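Local coordinates for protein putative sulfatase yidJ (Bacteroides fragilis, PDB 2QZU) that probably hydrolyses sulfate esters as an arylsulfatase-like, metal-binding member of the sulfatase family, at residues Ile64-Ala69 with Asp352-Ala357; Phe382-Glu387 with Lys395-Pro400; Asp176-Pro181 with Ser227-His232. All coordinates share one frame; numbering follows the deposited sequence.

Interaction 1 of 3, residues Ile64-Ala69 with Asp352-Ala357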
ATOM      1  N   ILE A  64       4.484  11.827 -35.297  1.00  8.63           N
ATOM      2  CA  ILE A  64       3.026  11.901 -35.329  1.00  9.40           C
ATOM      3  C   ILE A  64       2.423  11.588 -33.966  1.00 11.52           C
ATOM      4  O   ILE A  64       2.888  10.696 -33.255  1.00  7.47           O
ATOM      5  CB  ILE A  64       2.441  10.883 -36.322  1.00 12.69           C
ATOM      6  CG1 ILE A  64       3.173  10.964 -37.659  1.00 17.94           C
ATOM      7  CG2 ILE A  64       0.950  11.149 -36.512  1.00 15.87           C
ATOM      8  CD1 ILE A  64       2.999   9.720 -38.510  1.00 29.62           C
ATOM      9  N   ASN A  65       1.370  12.318 -33.621  1.00 11.81           N
ATOM     10  CA  ASN A  65       0.676  12.116 -32.360  1.00 11.34           C
ATOM     11  C   ASN A  65      -0.738  11.657 -32.714  1.00 11.88           C
ATOM     12  O   ASN A  65      -1.542  12.442 -33.218  1.00 11.83           O
ATOM     13  CB  ASN A  65       0.632  13.431 -31.571  1.00 15.29           C
ATOM     14  CG  ASN A  65       0.118  13.253 -30.152  1.00 11.43           C
ATOM     15  OD1 ASN A  65      -0.086  14.226 -29.429  1.00 21.48           O
ATOM     16  ND2 ASN A  65      -0.090  12.006 -29.747  1.00 13.03           N
ATOM     17  N   PHE A  66      -1.031  10.381 -32.475  1.00  8.70           N
ATOM     18  CA  PHE A  66      -2.350   9.832 -32.767  1.00  7.82           C
ATOM     19  C   PHE A  66      -3.264  10.074 -31.572  1.00  7.21           C
ATOM     20  O   PHE A  66      -3.294   9.286 -30.626  1.00 10.16           O
ATOM     21  CB  PHE A  66      -2.235   8.338 -33.081  1.00 11.41           C
ATOM     22  CG  PHE A  66      -1.581   8.050 -34.405  1.00  8.83           C
ATOM     23  CD1 PHE A  66      -2.260   8.300 -35.597  1.00  8.97           C
ATOM     24  CD2 PHE A  66      -0.287   7.537 -34.464  1.00 11.73           C
ATOM     25  CE1 PHE A  66      -1.657   8.042 -36.835  1.00  9.62           C
ATOM     26  CE2 PHE A  66       0.325   7.277 -35.696  1.00 11.36           C
ATOM     27  CZ  PHE A  66      -0.362   7.528 -36.881  1.00 11.23           C
ATOM     28  N   THR A  67      -4.013  11.172 -31.634  1.00  9.25           N
ATOM     29  CA  THR A  67      -4.898  11.579 -30.548  1.00  8.18           C
ATOM     30  C   THR A  67      -6.208  10.814 -30.346  1.00  8.89           C
ATOM     31  O   THR A  67      -6.957  11.126 -29.419  1.00 12.40           O
ATOM     32  CB  THR A  67      -5.223  13.081 -30.655  1.00 11.49           C
ATOM     33  OG1 THR A  67      -5.747  13.362 -31.955  1.00 19.37           O
ATOM     34  CG2 THR A  67      -3.965  13.914 -30.425  1.00 19.83           C
ATOM     35  N   ASN A  68      -6.491   9.832 -31.202  1.00  7.84           N
ATOM     36  CA  ASN A  68      -7.706   9.019 -31.053  1.00  8.55           C
ATOM     37  C   ASN A  68      -7.370   7.534 -30.891  1.00  8.40           C
ATOM     38  O   ASN A  68      -8.245   6.682 -31.044  1.00  8.21           O
ATOM     39  CB  ASN A  68      -8.640   9.163 -32.266  1.00  9.06           C
ATOM     40  CG  ASN A  68      -9.261  10.541 -32.379  1.00 15.83           C
ATOM     41  OD1 ASN A  68      -9.633  11.154 -31.381  1.00 18.71           O
ATOM     42  ND2 ASN A  68      -9.398  11.024 -33.607  1.00 19.70           N
ATOM     43  N   ALA A  69      -6.115   7.222 -30.583  1.00  5.89           N
ATOM     44  CA  ALA A  69      -5.692   5.822 -30.424  1.00  3.87           C
ATOM     45  C   ALA A  69      -6.360   5.128 -29.240  1.00  7.53           C
ATOM     46  O   ALA A  69      -6.560   5.737 -28.193  1.00  7.55           O
ATOM     47  CB  ALA A  69      -4.179   5.750 -30.271  1.00  2.56           C
ATOM     48  N   ASP A 352      -3.047  13.431 -35.841  1.00 24.35           N
ATOM     49  CA  ASP A 352      -3.688  12.525 -36.783  1.00 20.25           C
ATOM     50  C   ASP A 352      -4.879  11.887 -36.073  1.00 19.55           C
ATOM     51  O   ASP A 352      -4.730  11.319 -34.993  1.00 17.93           O
ATOM     52  CB  ASP A 352      -2.702  11.445 -37.225  1.00 18.53           C
ATOM     53  CG  ASP A 352      -3.135  10.748 -38.495  1.00 23.56           C
ATOM     54  OD1 ASP A 352      -4.299  10.299 -38.563  1.00 21.89           O
ATOM     55  OD2 ASP A 352      -2.309  10.646 -39.424  1.00 28.01           O
ATOM     56  N   PRO A 353      -6.079  11.981 -36.669  1.00 17.29           N
ATOM     57  CA  PRO A 353      -7.284  11.404 -36.064  1.00 11.92           C
ATOM     58  C   PRO A 353      -7.480   9.901 -36.283  1.00 12.63           C
ATOM     59  O   PRO A 353      -8.477   9.339 -35.839  1.00 10.87           O
ATOM     60  CB  PRO A 353      -8.401  12.219 -36.703  1.00 15.95           C
ATOM     61  CG  PRO A 353      -7.886  12.411 -38.093  1.00 14.34           C
ATOM     62  CD  PRO A 353      -6.426  12.781 -37.858  1.00 17.51           C
ATOM     63  N   LEU A 354      -6.538   9.256 -36.964  1.00 10.00           N
ATOM     64  CA  LEU A 354      -6.639   7.818 -37.235  1.00  9.25           C
ATOM     65  C   LEU A 354      -6.911   7.018 -35.958  1.00  7.69           C
ATOM     66  O   LEU A 354      -6.154   7.113 -34.996  1.00  8.74           O
ATOM     67  CB  LEU A 354      -5.339   7.313 -37.865  1.00  9.87           C
ATOM     68  CG  LEU A 354      -5.347   5.828 -38.244  1.00  6.33           C
ATOM     69  CD1 LEU A 354      -6.273   5.612 -39.436  1.00  7.46           C
ATOM     70  CD2 LEU A 354      -3.931   5.376 -38.580  1.00  8.00           C
HETATM   71  N   MSE A 355      -7.971   6.213 -35.957  1.00  9.98           N
HETATM   72  CA  MSE A 355      -8.298   5.428 -34.767  1.00 11.50           C
HETATM   73  C   MSE A 355      -7.507   4.123 -34.714  1.00  8.35           C
HETATM   74  O   MSE A 355      -8.080   3.031 -34.694  1.00 11.66           O
HETATM   75  CB  MSE A 355      -9.797   5.118 -34.715  1.00 13.73           C
HETATM   76  CG  MSE A 355     -10.273   4.760 -33.315  1.00 12.66           C
HETATM   77 SE   MSE A 355     -11.989   3.891 -33.278  1.00 22.38          SE
HETATM   78  CE  MSE A 355     -13.040   5.295 -34.116  1.00 11.77           C
ATOM     79  N   ILE A 356      -6.186   4.247 -34.690  1.00  4.48           N
ATOM     80  CA  ILE A 356      -5.314   3.086 -34.629  1.00  8.24           C
ATOM     81  C   ILE A 356      -5.430   2.448 -33.246  1.00  9.60           C
ATOM     82  O   ILE A 356      -5.628   3.141 -32.246  1.00  8.05           O
ATOM     83  CB  ILE A 356      -3.840   3.494 -34.916  1.00  8.33           C
ATOM     84  CG1 ILE A 356      -2.921   2.276 -34.816  1.00  8.01           C
ATOM     85  CG2 ILE A 356      -3.392   4.579 -33.947  1.00  7.65           C
ATOM     86  CD1 ILE A 356      -1.522   2.537 -35.344  1.00 12.78           C
ATOM     87  N   ALA A 357      -5.330   1.124 -33.193  1.00  8.99           N
ATOM     88  CA  ALA A 357      -5.427   0.422 -31.922  1.00  5.01           C
ATOM     89  C   ALA A 357      -4.101  -0.213 -31.549  1.00  7.10           C
ATOM     90  O   ALA A 357      -3.276  -0.525 -32.410  1.00  8.32           O
ATOM     91  CB  ALA A 357      -6.508  -0.655 -31.992  1.00  5.60           C
TER
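Phe-66 and Ile-356 form the apolar centre: the CG2 branch of Ile-356 lies over one face of the ring, 3.9 Å from Phe-66 CG, and the same methyl also meets Ala-69 CB. Over the opposite face, toward the rim, lies Ile-64 CG2, which packs in turn on Asp-352 CB. Leu-354 CB lies 3.9 Å from Phe-66 CE1. Asp-352 runs alongside the ring, pointing the same way, with Asp-352 CG 3.5 Å from Phe-66 CE1 and the carboxylate plane turned 45° from the ring. Its CG stands anti to the backbone N (chi1 -162°), which brings Asp-352 OD1 round to accept from Leu-354 N at 2.9 Å. This Asx turn follows on from strand 349-352, an edge strand of the large mixed sheet of the sulfatase fold, beside strand 64-66. OD2 is held by a salt bridge to Arg-349, so both carboxylate oxygens are engaged though buried. Farther out, Asp-352 N donates to Asn-65 O at 3.2 Å with a nearly straight N-H (173°). Within the type I turn from Phe-66 to Ala-69, Asn-68 ND2 donates to Pro-353 O at 2.9 Å, an almost linear bond in the plane of the Asn-68 side-chain amide, though tilted from that of the Pro-353 carbonyl. Asn-68 O, against which Met-355 CG packs at 3.6 Å, is buried without a polar partner.

Interaction 2 of 3, residues Phe382-Glu387 with Lys395-Pro400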
ATOM      1  N   PHE A 382      -5.863  -4.621 -37.953  1.00  9.84           N
ATOM      2  CA  PHE A 382      -5.699  -3.725 -39.101  1.00  7.69           C
ATOM      3  C   PHE A 382      -4.269  -3.335 -39.471  1.00  6.70           C
ATOM      4  O   PHE A 382      -3.479  -2.949 -38.611  1.00  6.76           O
ATOM      5  CB  PHE A 382      -6.491  -2.426 -38.890  1.00  6.36           C
ATOM      6  CG  PHE A 382      -7.972  -2.622 -38.713  1.00  9.66           C
ATOM      7  CD1 PHE A 382      -8.519  -2.789 -37.441  1.00 13.35           C
ATOM      8  CD2 PHE A 382      -8.823  -2.609 -39.814  1.00 11.99           C
ATOM      9  CE1 PHE A 382      -9.893  -2.940 -37.269  1.00 14.32           C
ATOM     10  CE2 PHE A 382     -10.199  -2.759 -39.653  1.00 14.04           C
ATOM     11  CZ  PHE A 382     -10.737  -2.922 -38.378  1.00 13.40           C
ATOM     12  N   ASP A 383      -3.949  -3.438 -40.760  1.00  8.55           N
ATOM     13  CA  ASP A 383      -2.639  -3.040 -41.267  1.00  9.35           C
ATOM     14  C   ASP A 383      -2.864  -1.598 -41.710  1.00 12.92           C
ATOM     15  O   ASP A 383      -3.405  -1.345 -42.790  1.00 12.13           O
ATOM     16  CB  ASP A 383      -2.230  -3.884 -42.480  1.00  9.43           C
ATOM     17  CG  ASP A 383      -0.892  -3.459 -43.063  1.00 10.69           C
ATOM     18  OD1 ASP A 383      -0.456  -2.316 -42.804  1.00 10.73           O
ATOM     19  OD2 ASP A 383      -0.279  -4.265 -43.798  1.00 12.17           O
ATOM     20  N   LEU A 384      -2.454  -0.655 -40.873  1.00  7.90           N
ATOM     21  CA  LEU A 384      -2.653   0.759 -41.168  1.00  8.29           C
ATOM     22  C   LEU A 384      -1.357   1.449 -41.581  1.00  6.51           C
ATOM     23  O   LEU A 384      -1.216   2.661 -41.430  1.00  8.85           O
ATOM     24  CB  LEU A 384      -3.236   1.452 -39.930  1.00  9.75           C
ATOM     25  CG  LEU A 384      -4.562   0.886 -39.401  1.00  7.91           C
ATOM     26  CD1 LEU A 384      -4.879   1.474 -38.033  1.00 10.98           C
ATOM     27  CD2 LEU A 384      -5.672   1.187 -40.389  1.00  8.85           C
ATOM     28  N   SER A 385      -0.421   0.676 -42.117  1.00  6.39           N
ATOM     29  CA  SER A 385       0.870   1.221 -42.522  1.00  9.87           C
ATOM     30  C   SER A 385       0.785   2.412 -43.479  1.00  8.19           C
ATOM     31  O   SER A 385       1.500   3.404 -43.307  1.00  9.92           O
ATOM     32  CB  SER A 385       1.731   0.114 -43.142  1.00 11.27           C
ATOM     33  OG  SER A 385       1.059  -0.515 -44.217  1.00 13.56           O
ATOM     34  N   ASN A 386      -0.081   2.321 -44.483  1.00  9.38           N
ATOM     35  CA  ASN A 386      -0.216   3.410 -45.444  1.00  6.84           C
ATOM     36  C   ASN A 386      -0.754   4.667 -44.772  1.00  8.42           C
ATOM     37  O   ASN A 386      -0.250   5.772 -44.997  1.00 11.27           O
ATOM     38  CB  ASN A 386      -1.137   3.000 -46.594  1.00  7.89           C
ATOM     39  CG  ASN A 386      -1.237   4.071 -47.658  1.00 18.52           C
ATOM     40  OD1 ASN A 386      -2.256   4.752 -47.782  1.00 20.63           O
ATOM     41  ND2 ASN A 386      -0.164   4.243 -48.423  1.00 13.57           N
ATOM     42  N   GLU A 387      -1.785   4.488 -43.949  1.00  7.55           N
ATOM     43  CA  GLU A 387      -2.397   5.591 -43.220  1.00 11.00           C
ATOM     44  C   GLU A 387      -1.366   6.269 -42.313  1.00 10.05           C
ATOM     45  O   GLU A 387      -1.285   7.494 -42.258  1.00 10.43           O
ATOM     46  CB  GLU A 387      -3.562   5.080 -42.366  1.00 11.46           C
ATOM     47  CG  GLU A 387      -4.814   4.637 -43.124  1.00 15.52           C
ATOM     48  CD  GLU A 387      -4.624   3.370 -43.945  1.00 24.93           C
ATOM     49  OE1 GLU A 387      -3.779   2.525 -43.581  1.00 15.28           O
ATOM     50  OE2 GLU A 387      -5.346   3.209 -44.952  1.00 28.32           O
ATOM     51  N   LYS A 395     -11.679   7.171 -42.651  1.00 32.47           N
ATOM     52  CA  LYS A 395     -12.920   7.539 -41.972  1.00 32.88           C
ATOM     53  C   LYS A 395     -13.858   6.389 -41.616  1.00 30.75           C
ATOM     54  O   LYS A 395     -14.660   6.507 -40.690  1.00 31.66           O
ATOM     55  CB  LYS A 395     -13.672   8.574 -42.807  1.00 32.94           C
ATOM     56  N   ASP A 396     -13.771   5.282 -42.343  1.00 27.11           N
ATOM     57  CA  ASP A 396     -14.643   4.144 -42.070  1.00 28.42           C
ATOM     58  C   ASP A 396     -14.089   3.214 -40.995  1.00 26.15           C
ATOM     59  O   ASP A 396     -14.704   2.197 -40.675  1.00 27.85           O
ATOM     60  CB  ASP A 396     -14.880   3.345 -43.351  1.00 26.92           C
ATOM     61  CG  ASP A 396     -13.599   2.777 -43.926  1.00 32.74           C
ATOM     62  OD1 ASP A 396     -12.684   3.569 -44.236  1.00 30.15           O
ATOM     63  OD2 ASP A 396     -13.510   1.539 -44.068  1.00 32.73           O
ATOM     64  N   LEU A 397     -12.935   3.559 -40.436  1.00 18.34           N
ATOM     65  CA  LEU A 397     -12.328   2.716 -39.414  1.00 11.06           C
ATOM     66  C   LEU A 397     -13.135   2.683 -38.123  1.00 13.85           C
ATOM     67  O   LEU A 397     -13.451   3.720 -37.533  1.00 12.52           O
ATOM     68  CB  LEU A 397     -10.896   3.179 -39.124  1.00 10.42           C
ATOM     69  CG  LEU A 397     -10.068   2.386 -38.107  1.00 11.62           C
ATOM     70  CD1 LEU A 397      -9.998   0.910 -38.490  1.00 12.48           C
ATOM     71  CD2 LEU A 397      -8.673   2.987 -38.050  1.00 11.82           C
ATOM     72  N   VAL A 398     -13.471   1.469 -37.704  1.00 12.42           N
ATOM     73  CA  VAL A 398     -14.221   1.236 -36.480  1.00 10.53           C
ATOM     74  C   VAL A 398     -13.465   0.148 -35.724  1.00  9.14           C
ATOM     75  O   VAL A 398     -13.086  -0.873 -36.309  1.00  7.85           O
ATOM     76  CB  VAL A 398     -15.658   0.757 -36.787  1.00 13.21           C
ATOM     77  CG1 VAL A 398     -16.373   0.383 -35.498  1.00  7.72           C
ATOM     78  CG2 VAL A 398     -16.421   1.855 -37.521  1.00 16.07           C
ATOM     79  N   GLN A 399     -13.233   0.375 -34.437  1.00  8.08           N
ATOM     80  CA  GLN A 399     -12.504  -0.582 -33.612  1.00  4.70           C
ATOM     81  C   GLN A 399     -13.431  -1.306 -32.647  1.00  7.15           C
ATOM     82  O   GLN A 399     -14.414  -0.738 -32.167  1.00  7.12           O
ATOM     83  CB  GLN A 399     -11.407   0.134 -32.817  1.00  7.17           C
ATOM     84  CG  GLN A 399     -10.294   0.741 -33.663  1.00 11.75           C
ATOM     85  CD  GLN A 399      -9.329  -0.297 -34.209  1.00 17.34           C
ATOM     86  OE1 GLN A 399      -9.487  -1.496 -33.977  1.00  8.37           O
ATOM     87  NE2 GLN A 399      -8.315   0.165 -34.935  1.00 11.82           N
ATOM     88  N   PRO A 400     -13.125  -2.575 -32.343  1.00  6.14           N
ATOM     89  CA  PRO A 400     -13.943  -3.370 -31.425  1.00  4.65           C
ATOM     90  C   PRO A 400     -13.632  -3.111 -29.950  1.00  7.74           C
ATOM     91  O   PRO A 400     -12.643  -2.454 -29.616  1.00  5.89           O
ATOM     92  CB  PRO A 400     -13.595  -4.798 -31.822  1.00  4.20           C
ATOM     93  CG  PRO A 400     -12.131  -4.680 -32.156  1.00  3.86           C
ATOM     94  CD  PRO A 400     -12.085  -3.411 -32.979  1.00  6.94           C
TER
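Leu-397 plants one methyl, CD1, squarely over the face of the Phe-382 ring: CD1 is 3.7 Å from the ring centroid and only 6° off the ring normal, a clear CH-pi contact. The leucine reaches this spot because its CG is anti to the backbone N (chi1 -178°), and the two side chains slide past each other in opposite directions. Gln-399 joins the close part, its OE1 3.6 Å from Phe-382 CE1 and its amide turned nearly perpendicular to the ring, 84° between the planes. The amide is pinned from its other end, where NE2 donates to Asp-360 OD2 and to Met-355 O. Val-398 adds its carbonyl O, 3.7 Å from Phe-382 CZ. Packing is looser where Leu-384 and Leu-397 merely meet tip to tip, Leu-384 CD1 to Leu-397 CD2 at 4.1 Å. Solvent reaches the contact at Phe-382 and Val-398, both partly exposed. An aromatic residue three positions ahead of helix 385-390, whose N-cap is Leu-384, is thus seated on the approach to strand 399-404, the edge strand of the C-terminal four-stranded antiparallel sheet that accompanies the main domain in sulfatases.

Interaction 3 of 3, residues Asp176-Pro181 with Ser227-His232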
ATOM      1  N   ASP A 176       4.613  -4.703  -8.928  1.00  4.85           N
ATOM      2  CA  ASP A 176       4.321  -3.278  -8.844  1.00  6.57           C
ATOM      3  C   ASP A 176       4.965  -2.393  -7.789  1.00  4.69           C
ATOM      4  O   ASP A 176       4.535  -1.254  -7.608  1.00  5.46           O
ATOM      5  CB  ASP A 176       2.800  -3.095  -8.793  1.00  7.42           C
ATOM      6  CG  ASP A 176       2.082  -3.912  -9.858  1.00 13.91           C
ATOM      7  OD1 ASP A 176       2.638  -4.058 -10.963  1.00 12.26           O
ATOM      8  OD2 ASP A 176       0.963  -4.405  -9.600  1.00  9.76           O
ATOM      9  N   TYR A 177       5.981  -2.897  -7.092  1.00  6.77           N
ATOM     10  CA  TYR A 177       6.673  -2.073  -6.105  1.00  8.37           C
ATOM     11  C   TYR A 177       7.813  -1.428  -6.902  1.00  6.32           C
ATOM     12  O   TYR A 177       8.940  -1.921  -6.915  1.00  7.36           O
ATOM     13  CB  TYR A 177       7.225  -2.937  -4.969  1.00  4.80           C
ATOM     14  CG  TYR A 177       7.847  -2.119  -3.864  1.00  4.54           C
ATOM     15  CD1 TYR A 177       7.050  -1.386  -2.981  1.00  8.17           C
ATOM     16  CD2 TYR A 177       9.231  -2.023  -3.742  1.00  9.68           C
ATOM     17  CE1 TYR A 177       7.621  -0.572  -2.006  1.00  9.76           C
ATOM     18  CE2 TYR A 177       9.813  -1.215  -2.772  1.00 11.32           C
ATOM     19  CZ  TYR A 177       9.004  -0.489  -1.910  1.00 13.52           C
ATOM     20  OH  TYR A 177       9.583   0.329  -0.968  1.00 15.53           O
ATOM     21  N   HIS A 178       7.491  -0.322  -7.572  1.00  5.42           N
ATOM     22  CA  HIS A 178       8.425   0.398  -8.444  1.00  3.43           C
ATOM     23  C   HIS A 178       9.765   0.834  -7.865  1.00  4.29           C
ATOM     24  O   HIS A 178      10.743   0.973  -8.607  1.00  6.02           O
ATOM     25  CB  HIS A 178       7.733   1.631  -9.022  1.00  5.21           C
ATOM     26  CG  HIS A 178       6.406   1.341  -9.646  1.00  5.90           C
ATOM     27  ND1 HIS A 178       5.307   2.156  -9.467  1.00  9.84           N
ATOM     28  CD2 HIS A 178       6.002   0.338 -10.460  1.00  2.07           C
ATOM     29  CE1 HIS A 178       4.284   1.666 -10.142  1.00  6.26           C
ATOM     30  NE2 HIS A 178       4.677   0.563 -10.755  1.00 13.28           N
ATOM     31  N   LEU A 179       9.812   1.059  -6.555  1.00  6.55           N
ATOM     32  CA  LEU A 179      11.036   1.511  -5.895  1.00  7.99           C
ATOM     33  C   LEU A 179      12.100   0.427  -5.724  1.00  5.40           C
ATOM     34  O   LEU A 179      13.261   0.732  -5.450  1.00  7.52           O
ATOM     35  CB  LEU A 179      10.698   2.123  -4.533  1.00  5.67           C
ATOM     36  CG  LEU A 179       9.712   3.297  -4.560  1.00 16.11           C
ATOM     37  CD1 LEU A 179       9.382   3.732  -3.141  1.00 11.20           C
ATOM     38  CD2 LEU A 179      10.304   4.445  -5.355  1.00 12.36           C
ATOM     39  N   LYS A 180      11.704  -0.833  -5.868  1.00  4.50           N
ATOM     40  CA  LYS A 180      12.642  -1.947  -5.770  1.00  3.90           C
ATOM     41  C   LYS A 180      12.145  -3.063  -6.682  1.00  5.26           C
ATOM     42  O   LYS A 180      11.727  -4.122  -6.219  1.00  6.87           O
ATOM     43  CB  LYS A 180      12.746  -2.459  -4.331  1.00  6.71           C
ATOM     44  CG  LYS A 180      13.864  -3.486  -4.145  1.00  8.66           C
ATOM     45  CD  LYS A 180      13.831  -4.130  -2.763  1.00 20.24           C
ATOM     46  CE  LYS A 180      14.961  -5.142  -2.606  1.00 28.80           C
ATOM     47  NZ  LYS A 180      14.902  -5.878  -1.311  1.00 32.10           N
ATOM     48  N   PRO A 181      12.187  -2.834  -8.004  1.00  5.10           N
ATOM     49  CA  PRO A 181      11.737  -3.812  -8.998  1.00  4.57           C
ATOM     50  C   PRO A 181      12.654  -5.022  -9.083  1.00  5.53           C
ATOM     51  O   PRO A 181      13.785  -4.987  -8.605  1.00  5.89           O
ATOM     52  CB  PRO A 181      11.737  -3.004 -10.289  1.00  4.13           C
ATOM     53  CG  PRO A 181      12.931  -2.116 -10.104  1.00 10.02           C
ATOM     54  CD  PRO A 181      12.761  -1.647  -8.662  1.00  6.14           C
ATOM     55  N   SER A 227       9.279  -1.892 -21.774  1.00  5.60           N
ATOM     56  CA  SER A 227       7.956  -1.937 -21.162  1.00  6.86           C
ATOM     57  C   SER A 227       8.004  -1.481 -19.703  1.00  5.86           C
ATOM     58  O   SER A 227       8.304  -2.269 -18.804  1.00  5.58           O
ATOM     59  CB  SER A 227       7.420  -3.370 -21.260  1.00  4.96           C
ATOM     60  OG  SER A 227       6.136  -3.498 -20.679  1.00  7.45           O
HETATM   61  N   MSE A 228       7.697  -0.205 -19.476  1.00  4.81           N
HETATM   62  CA  MSE A 228       7.729   0.367 -18.130  1.00  6.39           C
HETATM   63  C   MSE A 228       6.421   0.147 -17.382  1.00  4.03           C
HETATM   64  O   MSE A 228       5.350   0.109 -17.986  1.00  7.16           O
HETATM   65  CB  MSE A 228       8.037   1.860 -18.214  1.00  7.37           C
HETATM   66  CG  MSE A 228       9.386   2.163 -18.852  1.00  4.56           C
HETATM   67 SE   MSE A 228       9.636   4.068 -19.116  1.00 22.06          SE
HETATM   68  CE  MSE A 228      11.473   4.043 -19.742  1.00 14.66           C
ATOM     69  N   ASN A 229       6.518   0.018 -16.063  1.00  5.09           N
ATOM     70  CA  ASN A 229       5.346  -0.228 -15.230  1.00  6.60           C
ATOM     71  C   ASN A 229       4.587   1.054 -14.872  1.00  5.11           C
ATOM     72  O   ASN A 229       3.388   1.156 -15.132  1.00  5.67           O
ATOM     73  CB  ASN A 229       5.750  -1.003 -13.971  1.00  8.87           C
ATOM     74  CG  ASN A 229       4.623  -1.873 -13.443  1.00  9.42           C
ATOM     75  OD1 ASN A 229       3.476  -1.440 -13.373  1.00 11.74           O
ATOM     76  ND2 ASN A 229       4.947  -3.106 -13.069  1.00 15.04           N
ATOM     77  N   PRO A 230       5.261   2.046 -14.257  1.00  5.46           N
ATOM     78  CA  PRO A 230       4.511   3.268 -13.939  1.00  5.08           C
ATOM     79  C   PRO A 230       3.996   3.818 -15.274  1.00  4.58           C
ATOM     80  O   PRO A 230       4.617   3.593 -16.308  1.00  7.41           O
ATOM     81  CB  PRO A 230       5.573   4.182 -13.331  1.00  3.76           C
ATOM     82  CG  PRO A 230       6.575   3.215 -12.739  1.00  5.34           C
ATOM     83  CD  PRO A 230       6.660   2.138 -13.796  1.00  4.50           C
ATOM     84  N   PRO A 231       2.886   4.578 -15.270  1.00  6.84           N
ATOM     85  CA  PRO A 231       2.052   5.016 -14.150  1.00  8.40           C
ATOM     86  C   PRO A 231       1.048   4.012 -13.577  1.00  8.22           C
ATOM     87  O   PRO A 231       0.030   4.413 -13.017  1.00  8.20           O
ATOM     88  CB  PRO A 231       1.369   6.257 -14.707  1.00  6.23           C
ATOM     89  CG  PRO A 231       1.133   5.871 -16.128  1.00  5.14           C
ATOM     90  CD  PRO A 231       2.430   5.203 -16.529  1.00  3.02           C
ATOM     91  N   HIS A 232       1.323   2.720 -13.722  1.00  8.55           N
ATOM     92  CA  HIS A 232       0.446   1.695 -13.161  1.00  8.99           C
ATOM     93  C   HIS A 232       0.561   1.818 -11.641  1.00  8.62           C
ATOM     94  O   HIS A 232       1.552   2.345 -11.135  1.00 10.20           O
ATOM     95  CB  HIS A 232       0.887   0.309 -13.639  1.00  7.99           C
ATOM     96  CG  HIS A 232       0.080  -0.820 -13.074  1.00 10.13           C
ATOM     97  ND1 HIS A 232       0.396  -1.436 -11.881  1.00  8.45           N
ATOM     98  CD2 HIS A 232      -1.008  -1.466 -13.554  1.00 11.46           C
ATOM     99  CE1 HIS A 232      -0.462  -2.415 -11.655  1.00 19.38           C
ATOM    100  NE2 HIS A 232      -1.324  -2.455 -12.655  1.00 14.09           N
TER
HETATM  101  O   HOH W   1       1.773  -3.721 -13.495  1.00 15.28           O
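Pro-230 CG sits over one face of the His-178 ring, 3.5 Å from its centroid and 6° off its normal, giving a CH-pi contact. Asp-176 O covers the opposite face, so the ring is sandwiched between its own loop and the proline. With CG anti to the carbonyl carbon (chi1 -51°), the ring projects between the two, and a weak hydrogen bond from ND1 to Gly-234 O helps fix its rotation. At the ring edge come close approaches to oxygen: His-178 CE1 lies 3.0 Å from His-232 O, a buried carbonyl with no polar partner in the model, and Asn-229 OD1 also lies near the ring plane, beside NE2. A similar approach links His-232 CE1 with Asp-176 OD2 at 3.2 Å. Residues 227-232 carry the end of strand 222-228 and the turn that leaves it, with a cis peptide between Pro-230 and Pro-231; in the sulfatase and alkaline phosphatase clan, loops at these ends of the parallel strands build the active-site side of the central sheet. Here His-232 also packs on Asp-36 and Gln-37, at the end of strand 29-35. The hydrogen bonds gather on Asp-176. Asn-229 ND2 donates to the anti lone pair of Asp-176 OD1 over 3.3 Å, with the carboxylate and amide planes almost perpendicular, while the same nitrogen has its stronger partner in Tyr-172 OH. A water donates to Asp-176 OD1 at 2.7 Å and to Asn-229 OD1 at 2.8 Å, bridging the two side chains. That water sits over the centre of one face of the His-232 ring. From the second subunit, Glu-23 packs on Asp-176 and makes a weak hydrogen bond with His-232 NE2.

From the N terminus, the chain first lays down 64-69, which waits nearly three hundred residues for 352-357 to close interaction 1. Nested inside that long loop is interaction 3, which 176-181 opens and 227-232 closes. Both reach the large mixed sheet, but on opposite sides of the chain's centre, their centres about 26 Å apart: one at edge strand 349-352, the other where strand 222-228 ends. Interaction 2 follows in series, a short loop carrying helix 385-390 before strand 399-404. It abuts interaction 1, where Leu-384 packs on Ile-356, and so ties the sheet edge to the C-terminal sheet.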